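Local coordinates for probable antibiotics synthesis protein (Thermus thermophilus, PDB 1V70), which is of unknown function but belongs to the cupin family, probably binds a metal ion and may take part in antibiotic synthesis, at residues V52-V60 with A69-A77; E59-E68 with A79-E90. All coordinates share one frame; numbering follows the deposited sequence.

Contact 1: residues V52-V60 with A69-A77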
ATOM      1  N   VAL A  52      -4.151  -2.507   6.650  1.00 11.22           N
ATOM      2  CA  VAL A  52      -3.321  -1.320   6.794  1.00 10.62           C
ATOM      3  C   VAL A  52      -3.932  -0.180   5.989  1.00  9.46           C
ATOM      4  O   VAL A  52      -4.262  -0.346   4.809  1.00 10.26           O
ATOM      5  CB  VAL A  52      -1.875  -1.540   6.289  1.00 10.02           C
ATOM      6  CG1 VAL A  52      -1.076  -0.245   6.422  1.00 11.70           C
ATOM      7  CG2 VAL A  52      -1.205  -2.650   7.082  1.00 12.49           C
ATOM      8  N   TYR A  53      -4.103   0.965   6.644  1.00  9.26           N
ATOM      9  CA  TYR A  53      -4.638   2.171   6.014  1.00 10.06           C
ATOM     10  C   TYR A  53      -3.466   3.112   5.756  1.00  9.66           C
ATOM     11  O   TYR A  53      -2.645   3.331   6.649  1.00  9.88           O
ATOM     12  CB  TYR A  53      -5.591   2.913   6.952  1.00 10.66           C
ATOM     13  CG  TYR A  53      -6.856   2.189   7.340  1.00 11.33           C
ATOM     14  CD1 TYR A  53      -7.948   2.126   6.473  1.00 11.21           C
ATOM     15  CD2 TYR A  53      -6.989   1.632   8.609  1.00 13.54           C
ATOM     16  CE1 TYR A  53      -9.145   1.533   6.869  1.00 11.75           C
ATOM     17  CE2 TYR A  53      -8.177   1.037   9.013  1.00 14.40           C
ATOM     18  CZ  TYR A  53      -9.250   0.995   8.143  1.00 13.34           C
ATOM     19  OH  TYR A  53     -10.436   0.440   8.564  1.00 15.58           O
ATOM     20  N   TYR A  54      -3.388   3.670   4.553  1.00  8.79           N
ATOM     21  CA  TYR A  54      -2.338   4.630   4.210  1.00  9.17           C
ATOM     22  C   TYR A  54      -3.032   5.853   3.614  1.00  8.90           C
ATOM     23  O   TYR A  54      -3.832   5.726   2.685  1.00  8.83           O
ATOM     24  CB  TYR A  54      -1.360   4.043   3.191  1.00  9.77           C
ATOM     25  CG  TYR A  54      -0.348   5.053   2.686  1.00  9.72           C
ATOM     26  CD1 TYR A  54       0.695   5.494   3.499  1.00 11.28           C
ATOM     27  CD2 TYR A  54      -0.454   5.593   1.404  1.00 12.30           C
ATOM     28  CE1 TYR A  54       1.607   6.451   3.049  1.00 11.85           C
ATOM     29  CE2 TYR A  54       0.451   6.549   0.945  1.00 13.34           C
ATOM     30  CZ  TYR A  54       1.478   6.971   1.772  1.00 12.13           C
ATOM     31  OH  TYR A  54       2.382   7.907   1.321  1.00 14.45           O
ATOM     32  N   ALA A  55      -2.746   7.032   4.154  1.00  8.42           N
ATOM     33  CA  ALA A  55      -3.378   8.253   3.655  1.00  8.96           C
ATOM     34  C   ALA A  55      -2.681   8.833   2.426  1.00  9.94           C
ATOM     35  O   ALA A  55      -1.507   9.208   2.481  1.00 10.77           O
ATOM     36  CB  ALA A  55      -3.441   9.303   4.772  1.00 10.21           C
ATOM     37  N   LEU A  56      -3.414   8.896   1.315  1.00 10.76           N
ATOM     38  CA  LEU A  56      -2.894   9.443   0.064  1.00 11.39           C
ATOM     39  C   LEU A  56      -3.204  10.935  -0.016  1.00 12.59           C
ATOM     40  O   LEU A  56      -2.362  11.735  -0.426  1.00 14.26           O
ATOM     41  CB  LEU A  56      -3.531   8.733  -1.134  1.00 12.03           C
ATOM     42  CG  LEU A  56      -3.193   7.254  -1.328  1.00 11.98           C
ATOM     43  CD1 LEU A  56      -4.160   6.642  -2.332  1.00 13.88           C
ATOM     44  CD2 LEU A  56      -1.750   7.110  -1.797  1.00 15.32           C
ATOM     45  N   GLU A  57      -4.424  11.299   0.371  1.00 13.43           N
ATOM     46  CA  GLU A  57      -4.916  12.688   0.324  1.00 15.02           C
ATOM     47  C   GLU A  57      -5.849  12.932   1.489  1.00 14.36           C
ATOM     48  O   GLU A  57      -6.631  12.076   1.883  1.00 14.54           O
ATOM     49  CB  GLU A  57      -5.678  12.983  -0.981  1.00 18.67           C
ATOM     50  CG  GLU A  57      -4.895  12.715  -2.264  1.00 25.38           C
ATOM     51  CD  GLU A  57      -5.665  13.257  -3.462  1.00 29.57           C
ATOM     52  OE1 GLU A  57      -6.863  13.026  -3.534  1.00 32.65           O
ATOM     53  OE2 GLU A  57      -5.052  13.900  -4.306  1.00 33.13           O
ATOM     54  N   GLY A  58      -5.827  14.143   2.034  1.00 14.23           N
ATOM     55  CA  GLY A  58      -6.731  14.485   3.114  1.00 14.70           C
ATOM     56  C   GLY A  58      -6.348  13.860   4.437  1.00 14.63           C
ATOM     57  O   GLY A  58      -5.269  13.278   4.580  1.00 15.18           O
ATOM     58  N   GLU A  59      -7.235  13.983   5.416  1.00 15.89           N
ATOM     59  CA  GLU A  59      -6.955  13.378   6.706  1.00 16.54           C
ATOM     60  C   GLU A  59      -8.207  12.708   7.261  1.00 15.61           C
ATOM     61  O   GLU A  59      -9.328  13.154   7.054  1.00 16.57           O
ATOM     62  CB  GLU A  59      -6.433  14.462   7.668  1.00 20.21           C
ATOM     63  CG  GLU A  59      -7.464  15.557   7.975  1.00 25.89           C
ATOM     64  CD  GLU A  59      -6.841  16.644   8.828  1.00 29.31           C
ATOM     65  OE1 GLU A  59      -7.559  17.286   9.583  1.00 31.85           O
ATOM     66  OE2 GLU A  59      -5.642  16.874   8.696  1.00 31.40           O
ATOM     67  N   VAL A  60      -7.975  11.587   7.932  1.00 13.37           N
ATOM     68  CA  VAL A  60      -9.058  10.803   8.502  1.00 12.60           C
ATOM     69  C   VAL A  60      -8.707  10.406   9.922  1.00 12.12           C
ATOM     70  O   VAL A  60      -7.542  10.449  10.325  1.00 12.30           O
ATOM     71  CB  VAL A  60      -9.306   9.499   7.696  1.00 11.65           C
ATOM     72  CG1 VAL A  60      -9.766   9.834   6.284  1.00 13.35           C
ATOM     73  CG2 VAL A  60      -8.032   8.657   7.654  1.00 14.01           C
ATOM     74  N   ALA A  69      -6.350   7.795  15.956  1.00 11.33           N
ATOM     75  CA  ALA A  69      -5.246   8.589  15.448  1.00 10.96           C
ATOM     76  C   ALA A  69      -5.690   9.417  14.258  1.00 11.25           C
ATOM     77  O   ALA A  69      -6.638   9.056  13.551  1.00 12.55           O
ATOM     78  CB  ALA A  69      -4.097   7.676  15.034  1.00 12.41           C
ATOM     79  N   LEU A  70      -5.014  10.540  14.053  1.00 11.05           N
ATOM     80  CA  LEU A  70      -5.295  11.404  12.918  1.00 12.03           C
ATOM     81  C   LEU A  70      -4.284  10.993  11.861  1.00 12.01           C
ATOM     82  O   LEU A  70      -3.079  11.199  12.017  1.00 12.68           O
ATOM     83  CB  LEU A  70      -5.106  12.876  13.297  1.00 14.01           C
ATOM     84  CG  LEU A  70      -6.107  13.440  14.306  0.50 15.97           C
ATOM     85  CD1 LEU A  70      -5.840  14.924  14.502  0.50 16.93           C
ATOM     86  CD2 LEU A  70      -7.529  13.221  13.807  0.50 16.85           C
ATOM     87  N   LEU A  71      -4.784  10.383  10.796  1.00 11.86           N
ATOM     88  CA  LEU A  71      -3.941   9.912   9.714  1.00 13.58           C
ATOM     89  C   LEU A  71      -3.886  10.963   8.608  1.00 13.24           C
ATOM     90  O   LEU A  71      -4.876  11.184   7.904  1.00 14.85           O
ATOM     91  CB  LEU A  71      -4.509   8.599   9.173  1.00 15.39           C
ATOM     92  CG  LEU A  71      -3.579   7.641   8.428  1.00 15.85           C
ATOM     93  CD1 LEU A  71      -2.569   7.038   9.404  1.00 18.24           C
ATOM     94  CD2 LEU A  71      -4.409   6.544   7.778  1.00 17.22           C
ATOM     95  N   ALA A  72      -2.732  11.615   8.478  1.00 12.83           N
ATOM     96  CA  ALA A  72      -2.504  12.639   7.459  1.00 13.55           C
ATOM     97  C   ALA A  72      -1.710  12.007   6.313  1.00 13.17           C
ATOM     98  O   ALA A  72      -1.134  10.932   6.471  1.00 11.31           O
ATOM     99  CB  ALA A  72      -1.735  13.815   8.059  1.00 16.39           C
ATOM    100  N   PRO A  73      -1.653  12.674   5.147  1.00 12.93           N
ATOM    101  CA  PRO A  73      -0.920  12.121   4.004  1.00 12.91           C
ATOM    102  C   PRO A  73       0.488  11.635   4.337  1.00 12.91           C
ATOM    103  O   PRO A  73       1.282  12.359   4.941  1.00 13.01           O
ATOM    104  CB  PRO A  73      -0.920  13.277   3.005  1.00 13.87           C
ATOM    105  CG  PRO A  73      -2.217  13.963   3.300  1.00 15.13           C
ATOM    106  CD  PRO A  73      -2.228  13.989   4.812  1.00 14.06           C
ATOM    107  N   GLY A  74       0.784  10.400   3.937  1.00 11.25           N
ATOM    108  CA  GLY A  74       2.090   9.819   4.190  1.00 11.79           C
ATOM    109  C   GLY A  74       2.137   8.932   5.421  1.00 10.35           C
ATOM    110  O   GLY A  74       3.135   8.254   5.663  1.00 11.83           O
ATOM    111  N   MET A  75       1.057   8.934   6.196  1.00 10.50           N
ATOM    112  CA  MET A  75       0.977   8.124   7.407  1.00 10.57           C
ATOM    113  C   MET A  75       0.190   6.840   7.183  1.00 10.47           C
ATOM    114  O   MET A  75      -0.768   6.813   6.404  1.00 10.21           O
ATOM    115  CB  MET A  75       0.322   8.922   8.537  1.00 11.60           C
ATOM    116  CG  MET A  75       1.145  10.106   9.024  1.00 13.23           C
ATOM    117  SD  MET A  75       0.271  11.133  10.225  1.00 13.43           S
ATOM    118  CE  MET A  75       0.161  10.013  11.626  1.00 15.13           C
ATOM    119  N   ALA A  76       0.603   5.782   7.872  1.00  9.91           N
ATOM    120  CA  ALA A  76      -0.056   4.484   7.780  1.00  9.66           C
ATOM    121  C   ALA A  76      -0.349   3.941   9.174  1.00  9.92           C
ATOM    122  O   ALA A  76       0.423   4.165  10.114  1.00 11.07           O
ATOM    123  CB  ALA A  76       0.826   3.499   7.012  1.00 11.59           C
ATOM    124  N   ALA A  77      -1.463   3.227   9.297  1.00  9.54           N
ATOM    125  CA  ALA A  77      -1.877   2.626  10.561  1.00  9.13           C
ATOM    126  C   ALA A  77      -2.216   1.157  10.320  1.00  8.81           C
ATOM    127  O   ALA A  77      -2.864   0.811   9.324  1.00  8.91           O
ATOM    128  CB  ALA A  77      -3.087   3.362  11.121  1.00 11.24           C
TER
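Leu71 fills the tight side of this contact. A first torsion of -157° swings CG of Leu71 to the side opposite its backbone N and under strand 52-55: CG packs on Ala55 CB at 4.0 Å, and CD2 comes up to Tyr53 CB. On its other flank Leu71 CB runs side by side with Val60 CG2, 3.8 Å away, both side chains pointing the same way into the interior, where Val60 also meets Ala95 and Leu97. Ala55 CB is pressed against a carbonyl, 3.3 Å from Ala72 O. The backbone forms two antiparallel ladders, Tyr53 and Tyr54 with Ala77 and Ala76, then Val60 with Leu71. They belong to the two facing sheets of the cupin beta-barrel, and both segments turn a corner between them, at Leu56 and through the type II turn Ala72-Met75. Gly74 N closes this corner with a bond to Ala55 O, 3.0 Å long. The Tyr54 ring lies alongside the turn, its OH 3.5 Å from Gly74 CA and its edge on Ala76 CB; Tyr30 of the second subunit packs on it too. Pro73 is the lid at the outer edge: its ring buries Gly58 O, which has no hydrogen-bond partner, with CD 3.1 Å from that oxygen. Beyond it the contact is loose. Glu57, Glu59 and Leu70 are exposed and give up little surface, Glu59 meeting Leu71 O through its CA and CB.

Contact 2: residues E59-E68 with A79-E90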
ATOM      1  N   GLU A  59      -7.235  13.983   5.416  1.00 15.89           N
ATOM      2  CA  GLU A  59      -6.955  13.378   6.706  1.00 16.54           C
ATOM      3  C   GLU A  59      -8.207  12.708   7.261  1.00 15.61           C
ATOM      4  O   GLU A  59      -9.328  13.154   7.054  1.00 16.57           O
ATOM      5  CB  GLU A  59      -6.433  14.462   7.668  1.00 20.21           C
ATOM      6  CG  GLU A  59      -7.464  15.557   7.975  1.00 25.89           C
ATOM      7  CD  GLU A  59      -6.841  16.644   8.828  1.00 29.31           C
ATOM      8  OE1 GLU A  59      -7.559  17.286   9.583  1.00 31.85           O
ATOM      9  OE2 GLU A  59      -5.642  16.874   8.696  1.00 31.40           O
ATOM     10  N   VAL A  60      -7.975  11.587   7.932  1.00 13.37           N
ATOM     11  CA  VAL A  60      -9.058  10.803   8.502  1.00 12.60           C
ATOM     12  C   VAL A  60      -8.707  10.406   9.922  1.00 12.12           C
ATOM     13  O   VAL A  60      -7.542  10.449  10.325  1.00 12.30           O
ATOM     14  CB  VAL A  60      -9.306   9.499   7.696  1.00 11.65           C
ATOM     15  CG1 VAL A  60      -9.766   9.834   6.284  1.00 13.35           C
ATOM     16  CG2 VAL A  60      -8.032   8.657   7.654  1.00 14.01           C
ATOM     17  N   VAL A  61      -9.726  10.029  10.679  1.00 11.65           N
ATOM     18  CA  VAL A  61      -9.527   9.566  12.039  1.00 12.37           C
ATOM     19  C   VAL A  61      -9.625   8.051  11.956  1.00 12.08           C
ATOM     20  O   VAL A  61     -10.668   7.507  11.579  1.00 13.69           O
ATOM     21  CB  VAL A  61     -10.617  10.086  12.996  1.00 13.35           C
ATOM     22  CG1 VAL A  61     -10.413   9.485  14.381  1.00 14.47           C
ATOM     23  CG2 VAL A  61     -10.569  11.603  13.070  1.00 16.02           C
ATOM     24  N   VAL A  62      -8.533   7.370  12.270  1.00 10.64           N
ATOM     25  CA  VAL A  62      -8.517   5.915  12.242  1.00 10.80           C
ATOM     26  C   VAL A  62      -8.663   5.386  13.662  1.00 11.19           C
ATOM     27  O   VAL A  62      -8.039   5.900  14.594  1.00 11.82           O
ATOM     28  CB  VAL A  62      -7.200   5.362  11.618  1.00 10.49           C
ATOM     29  CG1 VAL A  62      -5.997   5.892  12.376  0.50 13.15           C
ATOM     30  CG2 VAL A  62      -7.213   3.842  11.632  0.50  9.25           C
ATOM     31  N   ARG A  63      -9.511   4.378  13.826  1.00 10.42           N
ATOM     32  CA  ARG A  63      -9.726   3.768  15.131  1.00 10.58           C
ATOM     33  C   ARG A  63      -9.269   2.321  15.065  1.00 10.45           C
ATOM     34  O   ARG A  63      -9.649   1.580  14.153  1.00 11.18           O
ATOM     35  CB  ARG A  63     -11.213   3.834  15.510  1.00 11.98           C
ATOM     36  CG  ARG A  63     -11.568   3.237  16.880  1.00 13.44           C
ATOM     37  CD  ARG A  63     -11.924   1.758  16.790  1.00 16.02           C
ATOM     38  NE  ARG A  63     -12.217   1.173  18.101  1.00 16.76           N
ATOM     39  CZ  ARG A  63     -13.322   1.394  18.812  1.00 16.33           C
ATOM     40  NH1 ARG A  63     -14.278   2.194  18.359  1.00 17.44           N
ATOM     41  NH2 ARG A  63     -13.466   0.810  19.997  1.00 15.40           N
ATOM     42  N   VAL A  64      -8.425   1.931  16.013  1.00 10.37           N
ATOM     43  CA  VAL A  64      -7.945   0.558  16.096  1.00 11.69           C
ATOM     44  C   VAL A  64      -7.925   0.205  17.573  1.00 12.23           C
ATOM     45  O   VAL A  64      -7.189   0.812  18.352  1.00 13.27           O
ATOM     46  CB  VAL A  64      -6.520   0.393  15.521  1.00 11.77           C
ATOM     47  CG1 VAL A  64      -6.062  -1.048  15.690  1.00 13.05           C
ATOM     48  CG2 VAL A  64      -6.503   0.782  14.046  1.00 12.97           C
ATOM     49  N   GLY A  65      -8.746  -0.763  17.958  1.00 12.60           N
ATOM     50  CA  GLY A  65      -8.801  -1.145  19.357  1.00 13.39           C
ATOM     51  C   GLY A  65      -9.325   0.007  20.192  1.00 14.37           C
ATOM     52  O   GLY A  65     -10.341   0.612  19.853  1.00 14.72           O
ATOM     53  N   GLU A  66      -8.621   0.333  21.272  1.00 15.13           N
ATOM     54  CA  GLU A  66      -9.057   1.419  22.162  1.00 17.02           C
ATOM     55  C   GLU A  66      -8.300   2.728  21.898  1.00 17.28           C
ATOM     56  O   GLU A  66      -8.210   3.584  22.768  1.00 19.12           O
ATOM     57  CB  GLU A  66      -8.847   0.991  23.627  1.00 19.55           C
ATOM     58  CG  GLU A  66      -9.294  -0.456  23.891  1.00 22.62           C
ATOM     59  CD  GLU A  66      -9.255  -0.779  25.377  1.00 25.62           C
ATOM     60  OE1 GLU A  66      -8.544  -0.111  26.121  1.00 28.62           O
ATOM     61  OE2 GLU A  66      -9.920  -1.729  25.775  1.00 25.94           O
ATOM     62  N   GLU A  67      -7.770   2.891  20.690  1.00 14.65           N
ATOM     63  CA  GLU A  67      -7.027   4.099  20.350  1.00 12.62           C
ATOM     64  C   GLU A  67      -7.472   4.681  19.008  1.00 11.76           C
ATOM     65  O   GLU A  67      -7.917   3.954  18.119  1.00 12.47           O
ATOM     66  CB  GLU A  67      -5.530   3.772  20.291  1.00 14.28           C
ATOM     67  CG  GLU A  67      -4.592   4.969  20.186  1.00 16.07           C
ATOM     68  CD  GLU A  67      -3.138   4.549  20.028  1.00 18.19           C
ATOM     69  OE1 GLU A  67      -2.297   4.933  20.872  1.00 17.80           O
ATOM     70  OE2 GLU A  67      -2.835   3.830  19.052  1.00 19.11           O
ATOM     71  N   GLU A  68      -7.361   5.999  18.879  1.00 10.83           N
ATOM     72  CA  GLU A  68      -7.689   6.694  17.639  1.00 11.81           C
ATOM     73  C   GLU A  68      -6.489   7.544  17.251  1.00 11.41           C
ATOM     74  O   GLU A  68      -5.704   7.964  18.109  1.00 12.33           O
ATOM     75  CB  GLU A  68      -8.912   7.596  17.806  1.00 14.03           C
ATOM     76  CG  GLU A  68     -10.214   6.846  17.988  1.00 16.70           C
ATOM     77  CD  GLU A  68     -11.410   7.773  17.983  1.00 20.61           C
ATOM     78  OE1 GLU A  68     -11.395   8.757  18.749  1.00 23.24           O
ATOM     79  OE2 GLU A  68     -12.360   7.515  17.217  1.00 23.24           O
ATOM     80  N   ALA A  79      -4.050  -2.385  11.526  1.00 10.59           N
ATOM     81  CA  ALA A  79      -5.164  -2.940  12.292  1.00 11.43           C
ATOM     82  C   ALA A  79      -5.029  -4.460  12.232  1.00 12.67           C
ATOM     83  O   ALA A  79      -5.406  -5.093  11.245  1.00 12.11           O
ATOM     84  CB  ALA A  79      -6.493  -2.502  11.689  1.00 12.07           C
ATOM     85  N   PRO A  80      -4.475  -5.069  13.290  1.00 14.00           N
ATOM     86  CA  PRO A  80      -4.305  -6.523  13.308  1.00 15.09           C
ATOM     87  C   PRO A  80      -5.614  -7.293  13.414  1.00 15.32           C
ATOM     88  O   PRO A  80      -6.600  -6.798  13.959  1.00 15.17           O
ATOM     89  CB  PRO A  80      -3.402  -6.745  14.518  1.00 16.27           C
ATOM     90  CG  PRO A  80      -3.843  -5.667  15.455  1.00 19.26           C
ATOM     91  CD  PRO A  80      -3.981  -4.463  14.539  1.00 15.69           C
ATOM     92  N   ALA A  81      -5.611  -8.510  12.880  1.00 16.32           N
ATOM     93  CA  ALA A  81      -6.784  -9.373  12.916  1.00 18.01           C
ATOM     94  C   ALA A  81      -7.312  -9.466  14.342  1.00 17.93           C
ATOM     95  O   ALA A  81      -6.539  -9.615  15.292  1.00 18.97           O
ATOM     96  CB  ALA A  81      -6.420 -10.761  12.401  1.00 18.94           C
ATOM     97  N   GLY A  82      -8.628  -9.372  14.487  1.00 18.19           N
ATOM     98  CA  GLY A  82      -9.239  -9.455  15.799  1.00 18.56           C
ATOM     99  C   GLY A  82      -9.503  -8.116  16.460  1.00 19.29           C
ATOM    100  O   GLY A  82     -10.318  -8.019  17.377  1.00 20.92           O
ATOM    101  N   ALA A  83      -8.815  -7.075  16.001  1.00 17.72           N
ATOM    102  CA  ALA A  83      -8.992  -5.749  16.574  1.00 16.52           C
ATOM    103  C   ALA A  83     -10.095  -4.966  15.878  1.00 15.64           C
ATOM    104  O   ALA A  83     -10.150  -4.911  14.649  1.00 15.14           O
ATOM    105  CB  ALA A  83      -7.686  -4.969  16.496  1.00 17.82           C
ATOM    106  N   PRO A  84     -11.011  -4.368  16.657  1.00 14.46           N
ATOM    107  CA  PRO A  84     -12.086  -3.589  16.040  1.00 13.67           C
ATOM    108  C   PRO A  84     -11.416  -2.381  15.392  1.00 13.28           C
ATOM    109  O   PRO A  84     -10.566  -1.734  16.007  1.00 14.50           O
ATOM    110  CB  PRO A  84     -12.959  -3.204  17.232  1.00 14.76           C
ATOM    111  CG  PRO A  84     -12.758  -4.366  18.172  1.00 15.91           C
ATOM    112  CD  PRO A  84     -11.268  -4.573  18.093  1.00 16.12           C
ATOM    113  N   HIS A  85     -11.775  -2.080  14.151  1.00 11.30           N
ATOM    114  CA  HIS A  85     -11.155  -0.951  13.468  1.00 10.67           C
ATOM    115  C   HIS A  85     -12.096  -0.270  12.486  1.00 10.25           C
ATOM    116  O   HIS A  85     -13.022  -0.886  11.958  1.00 10.61           O
ATOM    117  CB  HIS A  85      -9.902  -1.417  12.716  1.00 11.03           C
ATOM    118  CG  HIS A  85     -10.192  -2.403  11.629  1.00 10.26           C
ATOM    119  ND1 HIS A  85     -10.470  -3.729  11.882  1.00 12.32           N
ATOM    120  CD2 HIS A  85     -10.328  -2.239  10.292  1.00 12.26           C
ATOM    121  CE1 HIS A  85     -10.768  -4.337  10.748  1.00 12.99           C
ATOM    122  NE2 HIS A  85     -10.691  -3.455   9.769  1.00 14.19           N
ATOM    123  N   GLY A  86     -11.842   1.010  12.247  1.00  9.94           N
ATOM    124  CA  GLY A  86     -12.651   1.763  11.311  1.00 10.59           C
ATOM    125  C   GLY A  86     -11.959   3.067  10.986  1.00 10.69           C
ATOM    126  O   GLY A  86     -10.899   3.369  11.539  1.00 10.66           O
ATOM    127  N   VAL A  87     -12.543   3.838  10.080  1.00  9.84           N
ATOM    128  CA  VAL A  87     -11.976   5.124   9.702  1.00 10.58           C
ATOM    129  C   VAL A  87     -13.112   6.092   9.401  1.00 10.83           C
ATOM    130  O   VAL A  87     -14.123   5.708   8.811  1.00 11.55           O
ATOM    131  CB  VAL A  87     -11.026   4.997   8.471  1.00 11.73           C
ATOM    132  CG1 VAL A  87     -11.795   4.523   7.247  0.50 11.54           C
ATOM    133  CG2 VAL A  87     -10.351   6.318   8.201  0.50 12.08           C
ATOM    134  N   ARG A  88     -12.950   7.340   9.825  1.00 11.98           N
ATOM    135  CA  ARG A  88     -13.969   8.376   9.679  1.00 13.63           C
ATOM    136  C   ARG A  88     -13.362   9.652   9.106  1.00 13.11           C
ATOM    137  O   ARG A  88     -12.291  10.089   9.505  1.00 14.12           O
ATOM    138  CB  ARG A  88     -14.579   8.697  11.047  1.00 16.28           C
ATOM    139  CG  ARG A  88     -15.001   7.467  11.842  1.00 20.44           C
ATOM    140  CD  ARG A  88     -15.793   7.839  13.101  1.00 22.92           C
ATOM    141  NE  ARG A  88     -15.211   9.008  13.768  1.00 27.30           N
ATOM    142  CZ  ARG A  88     -14.411   8.793  14.835  1.00 27.91           C
ATOM    143  NH1 ARG A  88     -14.125   7.558  15.212  1.00 29.50           N
ATOM    144  NH2 ARG A  88     -13.930   9.842  15.519  1.00 28.69           N
ATOM    145  N   ASN A  89     -14.052  10.308   8.181  1.00 12.17           N
ATOM    146  CA  ASN A  89     -13.565  11.578   7.680  1.00 12.67           C
ATOM    147  C   ASN A  89     -14.306  12.657   8.459  1.00 13.69           C
ATOM    148  O   ASN A  89     -15.472  12.945   8.181  1.00 15.03           O
ATOM    149  CB  ASN A  89     -13.847  11.739   6.183  1.00 12.77           C
ATOM    150  CG  ASN A  89     -13.255  13.016   5.626  1.00 12.40           C
ATOM    151  OD1 ASN A  89     -12.863  13.905   6.382  1.00 14.26           O
ATOM    152  ND2 ASN A  89     -13.195  13.121   4.302  1.00 13.68           N
ATOM    153  N   GLU A  90     -13.633  13.231   9.451  1.00 14.88           N
ATOM    154  CA  GLU A  90     -14.236  14.277  10.273  1.00 18.43           C
ATOM    155  C   GLU A  90     -13.759  15.662   9.840  1.00 19.14           C
ATOM    156  O   GLU A  90     -13.980  16.650  10.527  1.00 21.51           O
ATOM    157  CB  GLU A  90     -13.858  14.060  11.750  1.00 20.66           C
ATOM    158  CG  GLU A  90     -14.443  12.773  12.365  1.00 25.62           C
ATOM    159  CD  GLU A  90     -15.960  12.794  12.368  1.00 29.19           C
ATOM    160  OE1 GLU A  90     -16.546  13.854  12.185  1.00 32.41           O
ATOM    161  OE2 GLU A  90     -16.547  11.736  12.570  1.00 32.30           O
TER
HETATM  162  O   HOH W   1     -10.802  13.430   9.479  1.00 17.12           O
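Arg88 and Val61 face each other as a hydrogen-bonded antiparallel pair, and their side chains share the outer surface of the sheet. Val61 N reaches Arg88 O at 2.8 Å in an almost straight bond, and Arg88 N returns one to Val61 O. Bent at chi3 (-41°), the arginine folds over its neighbour, so that Val61 CG1 lies over one face of the guanidinium, 3.7 Å from Arg88 NH2. Two salt bridges take the edge of the same group: Glu68 OE2 meets Arg88 NH1 at 2.7 Å, nearly in the guanidinium plane although the carboxylate itself is turned 39° from that plane, and Glu90 OE2 meets Arg88 NE through its anti lone pair at 3.3 Å. In this Glu68-Arg88-Glu90 salt-bridge network, with a valine on one face, the guanidinium is held against rotation, and its charge is probably well balanced.

Arg63, two residues on from Val61, pairs with Gly86 on the same face. Its chain bends at chi2 (-91°) and swings back to its own hairpin turn, where Arg63 NE bonds Gly65 O at 2.6 Å; Gly65 N in turn holds Pro84 O.

The opposite face looks inward. Val60 CG2 packs on Val87 CG2; how tightly is doubtful, since Val87 has two deposited conformers. Val64 spreads its methyls over Ala79, Pro80 and Ala83. The His85 ring is fixed by a straight bond from ND1 to Ala83 O, while its NE2 is hydrogen-bonded to Lys51 NZ, and it meets the rings of His44 and His46. Such a histidine cluster inside the barrel resembles the place where cupins commonly hold a metal and may mark such a site, although here both ring nitrogens of His85 are engaged in hydrogen bonds.

In the fold
Contacts 1 and 2 sit side by side, their centres about 11 Å apart, and share Glu59 and Val60. Along the chain their segments alternate: strand 50-55 leads into 60-64, and 75-79 into 85-88, so the two strand pairs run on together from the five-stranded sheet to the four-stranded one. Strand 67-71 serves both contacts and lies next to 60-64, to which Ala69 O is probably hydrogen-bonded through Val62 N. Inside, Tyr53 of contact 1 packs on Val62 and His85 of contact 2, bringing the sheets' inner faces together. Both contacts also touch the second subunit, where strand 75-79 extends the larger sheet across the dimer.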